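Local atomic coordinates of citrate lyase, subunit 1 (Methanosaeta concilii, PDB entry 6HXI), a protein that carries the ATP-grasp and citrate-binding regions of an ATP citrate lyase, which probably converts citrate and CoA to acetyl-CoA and oxaloacetate at the expense of ATP. Residues A2-L15 with V211-E223. Sequence-based numbering, arbitrary orientation.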
loop_
_atom_site.group_PDB
_atom_site.type_symbol
_atom_site.label_atom_id
_atom_site.label_comp_id
_atom_site.label_asym_id
_atom_site.label_seq_id
_atom_site.Cartn_x
_atom_site.Cartn_y
_atom_site.Cartn_z
ATOM N N ALA C 2 -21.560 50.241 20.812
ATOM C CA ALA C 2 -22.465 51.165 21.535
ATOM C C ALA C 2 -21.857 51.679 22.818
ATOM O O ALA C 2 -21.125 50.961 23.500
ATOM C CB ALA C 2 -23.790 50.474 21.856
ATOM N N GLN C 3 -22.181 52.918 23.158
ATOM C CA GLN C 3 -21.699 53.545 24.380
ATOM C C GLN C 3 -22.618 53.110 25.527
ATOM O O GLN C 3 -23.827 53.290 25.433
ATOM C CB GLN C 3 -21.617 55.064 24.217
ATOM C CG GLN C 3 -20.750 55.454 23.015
ATOM C CD GLN C 3 -20.452 56.931 22.924
ATOM O OE1 GLN C 3 -21.240 57.789 23.347
ATOM N NE2 GLN C 3 -19.309 57.257 22.336
ATOM N N ARG C 4 -22.059 52.426 26.530
ATOM C CA ARG C 4 -22.845 51.903 27.654
ATOM C C ARG C 4 -22.406 52.506 28.974
ATOM O O ARG C 4 -21.226 52.470 29.305
ATOM C CB ARG C 4 -22.789 50.358 27.710
ATOM C CG ARG C 4 -23.293 49.637 26.439
ATOM C CD ARG C 4 -24.657 49.065 26.665
ATOM N NE ARG C 4 -24.620 47.625 26.922
ATOM C CZ ARG C 4 -25.356 47.013 27.845
ATOM N NH1 ARG C 4 -26.169 47.715 28.633
ATOM N NH2 ARG C 4 -25.282 45.694 27.995
ATOM N N GLY C 5 -23.370 53.053 29.704
ATOM C CA GLY C 5 -23.158 53.693 30.996
ATOM C C GLY C 5 -22.812 52.694 32.082
ATOM O O GLY C 5 -23.251 51.548 32.031
ATOM N N ILE C 6 -21.970 53.103 33.038
ATOM C CA ILE C 6 -21.551 52.213 34.132
ATOM C C ILE C 6 -21.820 52.865 35.477
ATOM O O ILE C 6 -21.852 54.093 35.570
ATOM C CB ILE C 6 -20.085 51.675 33.988
ATOM C CG1 ILE C 6 -19.041 52.813 33.874
ATOM C CG2 ILE C 6 -19.974 50.711 32.804
ATOM C CD1 ILE C 6 -17.626 52.378 34.205
ATOM N N ARG C 7 -22.015 52.048 36.516
ATOM C CA ARG C 7 -22.235 52.533 37.872
ATOM C C ARG C 7 -21.023 53.300 38.343
ATOM O O ARG C 7 -19.885 52.964 37.985
ATOM C CB ARG C 7 -22.527 51.389 38.859
ATOM C CG ARG C 7 -23.816 50.661 38.562
ATOM C CD ARG C 7 -24.356 49.897 39.750
ATOM N NE ARG C 7 -25.197 48.784 39.302
ATOM C CZ ARG C 7 -26.457 48.907 38.888
ATOM N NH1 ARG C 7 -27.129 47.843 38.464
ATOM N NH2 ARG C 7 -27.044 50.098 38.865
ATOM N N GLU C 8 -21.285 54.347 39.139
ATOM C CA GLU C 8 -20.290 55.198 39.798
ATOM C C GLU C 8 -19.326 54.273 40.568
ATOM O O GLU C 8 -18.120 54.494 40.534
ATOM C CB GLU C 8 -21.006 56.159 40.759
ATOM C CG GLU C 8 -20.180 57.348 41.217
ATOM C CD GLU C 8 -20.918 58.324 42.122
ATOM O OE1 GLU C 8 -22.139 58.534 41.924
ATOM O OE2 GLU C 8 -20.262 58.899 43.019
ATOM N N TYR C 9 -19.871 53.205 41.205
ATOM C CA TYR C 9 -19.140 52.169 41.939
ATOM C C TYR C 9 -18.047 51.554 41.055
ATOM O O TYR C 9 -16.883 51.521 41.461
ATOM C CB TYR C 9 -20.118 51.088 42.456
ATOM C CG TYR C 9 -19.444 49.870 43.049
ATOM C CD1 TYR C 9 -18.781 49.942 44.271
ATOM C CD2 TYR C 9 -19.467 48.645 42.389
ATOM C CE1 TYR C 9 -18.158 48.823 44.825
ATOM C CE2 TYR C 9 -18.814 47.530 42.913
ATOM C CZ TYR C 9 -18.172 47.620 44.141
ATOM O OH TYR C 9 -17.541 46.529 44.697
ATOM N N ASP C 10 -18.418 51.147 39.830
ATOM C CA ASP C 10 -17.552 50.532 38.834
ATOM C C ASP C 10 -16.504 51.505 38.270
ATOM O O ASP C 10 -15.328 51.135 38.150
ATOM C CB ASP C 10 -18.407 49.914 37.718
ATOM C CG ASP C 10 -19.350 48.805 38.178
ATOM O OD1 ASP C 10 -18.936 47.980 39.030
ATOM O OD2 ASP C 10 -20.479 48.720 37.634
ATOM N N ALA C 11 -16.921 52.756 37.957
ATOM C CA ALA C 11 -16.050 53.803 37.412
ATOM C C ALA C 11 -14.950 54.215 38.423
ATOM O O ALA C 11 -13.773 54.305 38.060
ATOM C CB ALA C 11 -16.888 55.004 36.999
ATOM N N LYS C 12 -15.343 54.413 39.697
ATOM C CA LYS C 12 -14.453 54.772 40.804
ATOM C C LYS C 12 -13.510 53.619 41.141
ATOM O O LYS C 12 -12.352 53.870 41.471
ATOM C CB LYS C 12 -15.252 55.201 42.041
ATOM C CG LYS C 12 -15.812 56.607 41.920
ATOM C CD LYS C 12 -16.680 56.979 43.089
ATOM C CE LYS C 12 -16.873 58.471 43.107
ATOM N NZ LYS C 12 -17.747 58.902 44.220
ATOM N N ASN C 13 -13.999 52.363 41.044
ATOM C CA ASN C 13 -13.204 51.157 41.284
ATOM C C ASN C 13 -12.127 51.033 40.218
ATOM O O ASN C 13 -10.981 50.725 40.565
ATOM C CB ASN C 13 -14.070 49.904 41.327
ATOM C CG ASN C 13 -13.784 49.014 42.509
ATOM O OD1 ASN C 13 -12.634 48.641 42.792
ATOM N ND2 ASN C 13 -14.828 48.662 43.240
ATOM N N LEU C 14 -12.489 51.323 38.928
ATOM C CA LEU C 14 -11.558 51.338 37.788
ATOM C C LEU C 14 -10.498 52.421 38.041
ATOM O O LEU C 14 -9.303 52.155 37.918
ATOM C CB LEU C 14 -12.278 51.592 36.436
ATOM C CG LEU C 14 -13.043 50.414 35.802
ATOM C CD1 LEU C 14 -13.918 50.867 34.631
ATOM C CD2 LEU C 14 -12.099 49.336 35.342
ATOM N N LEU C 15 -10.942 53.626 38.440
ATOM C CA LEU C 15 -10.053 54.743 38.745
ATOM C C LEU C 15 -9.110 54.399 39.904
ATOM O O LEU C 15 -7.917 54.691 39.815
ATOM C CB LEU C 15 -10.833 56.033 39.050
ATOM C CG LEU C 15 -9.971 57.284 38.972
ATOM C CD1 LEU C 15 -9.784 57.710 37.554
ATOM C CD2 LEU C 15 -10.561 58.416 39.777
ATOM N N VAL C 211 -8.864 63.249 44.983
ATOM C CA VAL C 211 -10.070 62.495 45.355
ATOM C C VAL C 211 -11.303 62.790 44.455
ATOM O O VAL C 211 -11.797 63.920 44.462
ATOM C CB VAL C 211 -10.407 62.705 46.869
ATOM C CG1 VAL C 211 -11.710 62.019 47.266
ATOM C CG2 VAL C 211 -9.270 62.225 47.764
ATOM N N PRO C 212 -11.876 61.759 43.780
ATOM C CA PRO C 212 -13.107 61.984 42.986
ATOM C C PRO C 212 -14.355 61.954 43.886
ATOM O O PRO C 212 -14.508 61.004 44.659
ATOM C CB PRO C 212 -13.110 60.791 42.025
ATOM C CG PRO C 212 -12.421 59.702 42.777
ATOM C CD PRO C 212 -11.427 60.351 43.694
ATOM N N LEU C 213 -15.257 62.950 43.783
ATOM C CA LEU C 213 -16.455 62.957 44.629
ATOM C C LEU C 213 -17.681 62.364 43.950
ATOM O O LEU C 213 -18.425 61.608 44.575
ATOM C CB LEU C 213 -16.756 64.349 45.206
ATOM C CG LEU C 213 -15.685 64.957 46.148
ATOM C CD1 LEU C 213 -16.088 66.355 46.602
ATOM C CD2 LEU C 213 -15.390 64.046 47.337
ATOM N N ASP C 214 -17.896 62.702 42.684
ATOM C CA ASP C 214 -19.005 62.167 41.892
ATOM C C ASP C 214 -18.462 61.780 40.541
ATOM O O ASP C 214 -17.584 62.468 40.016
ATOM C CB ASP C 214 -20.171 63.157 41.785
ATOM C CG ASP C 214 -20.954 63.305 43.084
ATOM O OD1 ASP C 214 -21.871 62.484 43.327
ATOM O OD2 ASP C 214 -20.659 64.243 43.848
ATOM N N MET C 215 -18.935 60.645 40.007
ATOM C CA MET C 215 -18.460 60.094 38.746
ATOM C C MET C 215 -19.588 59.565 37.844
ATOM O O MET C 215 -20.551 58.944 38.311
ATOM C CB MET C 215 -17.416 58.998 39.021
ATOM C CG MET C 215 -16.400 58.840 37.924
ATOM S SD MET C 215 -14.972 57.888 38.467
ATOM C CE MET C 215 -14.125 57.694 36.931
ATOM N N VAL C 216 -19.465 59.861 36.550
ATOM C CA VAL C 216 -20.380 59.455 35.479
ATOM C C VAL C 216 -19.465 58.935 34.394
ATOM O O VAL C 216 -18.489 59.606 34.042
ATOM C CB VAL C 216 -21.273 60.632 34.985
ATOM C CG1 VAL C 216 -21.971 60.306 33.667
ATOM C CG2 VAL C 216 -22.289 61.038 36.053
ATOM N N ALA C 217 -19.730 57.721 33.910
ATOM C CA ALA C 217 -18.872 57.128 32.889
ATOM C C ALA C 217 -19.617 56.259 31.937
ATOM O O ALA C 217 -20.623 55.643 32.304
ATOM C CB ALA C 217 -17.719 56.350 33.528
ATOM N N LYS C 218 -19.114 56.216 30.685
ATOM C CA LYS C 218 -19.620 55.378 29.595
ATOM C C LYS C 218 -18.444 54.633 28.991
ATOM O O LYS C 218 -17.389 55.225 28.752
ATOM C CB LYS C 218 -20.293 56.226 28.509
ATOM C CG LYS C 218 -21.722 56.653 28.809
ATOM C CD LYS C 218 -22.241 57.526 27.686
ATOM C CE LYS C 218 -23.724 57.760 27.769
ATOM N NZ LYS C 218 -24.203 58.396 26.515
ATOM N N LEU C 219 -18.611 53.330 28.744
ATOM C CA LEU C 219 -17.573 52.517 28.107
ATOM C C LEU C 219 -18.030 52.200 26.696
ATOM O O LEU C 219 -19.229 52.016 26.474
ATOM C CB LEU C 219 -17.323 51.220 28.876
ATOM C CG LEU C 219 -16.772 51.321 30.292
ATOM C CD1 LEU C 219 -16.832 49.974 30.992
ATOM C CD2 LEU C 219 -15.339 51.836 30.294
ATOM N N ASP C 220 -17.089 52.185 25.724
ATOM C CA ASP C 220 -17.404 51.773 24.364
ATOM C C ASP C 220 -17.433 50.241 24.456
ATOM O O ASP C 220 -16.368 49.629 24.635
ATOM C CB ASP C 220 -16.314 52.235 23.391
ATOM C CG ASP C 220 -16.391 51.598 22.008
ATOM O OD1 ASP C 220 -17.497 51.158 21.608
ATOM O OD2 ASP C 220 -15.356 51.557 21.320
ATOM N N ASP C 221 -18.644 49.628 24.386
ATOM C CA ASP C 221 -18.821 48.182 24.591
ATOM C C ASP C 221 -18.015 47.309 23.576
ATOM O O ASP C 221 -17.682 46.162 23.901
ATOM C CB ASP C 221 -20.320 47.784 24.674
ATOM C CG ASP C 221 -21.110 47.578 23.396
ATOM O OD1 ASP C 221 -20.631 47.995 22.321
ATOM O OD2 ASP C 221 -22.219 46.997 23.471
ATOM N N ALA C 222 -17.649 47.890 22.402
ATOM C CA ALA C 222 -16.832 47.261 21.340
ATOM C C ALA C 222 -15.391 46.955 21.807
ATOM O O ALA C 222 -14.702 46.161 21.175
ATOM C CB ALA C 222 -16.795 48.155 20.110
ATOM N N GLU C 223 -14.951 47.592 22.907
ATOM C CA GLU C 223 -13.619 47.457 23.525
ATOM C C GLU C 223 -13.439 46.172 24.350
ATOM O O GLU C 223 -12.301 45.836 24.699
ATOM C CB GLU C 223 -13.330 48.684 24.421
ATOM C CG GLU C 223 -13.032 49.952 23.649
ATOM C CD GLU C 223 -11.567 50.242 23.388
ATOM O OE1 GLU C 223 -11.276 51.342 22.866
ATOM O OE2 GLU C 223 -10.710 49.394 23.729
#
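R4 and L219 pair antiparallel where strand 3-6 is the outermost strand, within this chain, of the ATP-grasp domain's antiparallel sheet, and helix 8-15 then turns across strand 215-220 at 89°. R4 N to L219 O (2.9 Å) and L219 N to R4 O (2.8 Å) join the strands, and I6 N donates to A217 O. At the first modelled residue the D221 carboxylate and backbone grip A2: OD1 takes A2 N from above the carboxylate plane, while D221 N returns a bond to A2 O.

Apolar packing fills the angle between helix and strand. I6 CG2 meets L219 CD1 at 3.7 Å, the two side chains crossing at about a right angle, and A11 CB sits against A217 CB. M215, with CG anti to its backbone N (chi1 -151°) and an extended chain, slides its SD past K12 CG in the opposite direction. Farther along, L15 CD2 reaches the CG of the P212 ring at 3.8 Å.

The polar end is built on K12, whose extended chain brings NZ to the anti lone pair of E8 OE2 in a salt bridge; E109 is a second acidic partner, and K59 bridges both E8 and D214. Shortened to an alanine, K12 would probably leave L213 O without its close donor and E109 without this cation, with E8 keeping K59. That donor, K12 NZ, lies 2.8 Å from L213 O, above the carbonyl plane.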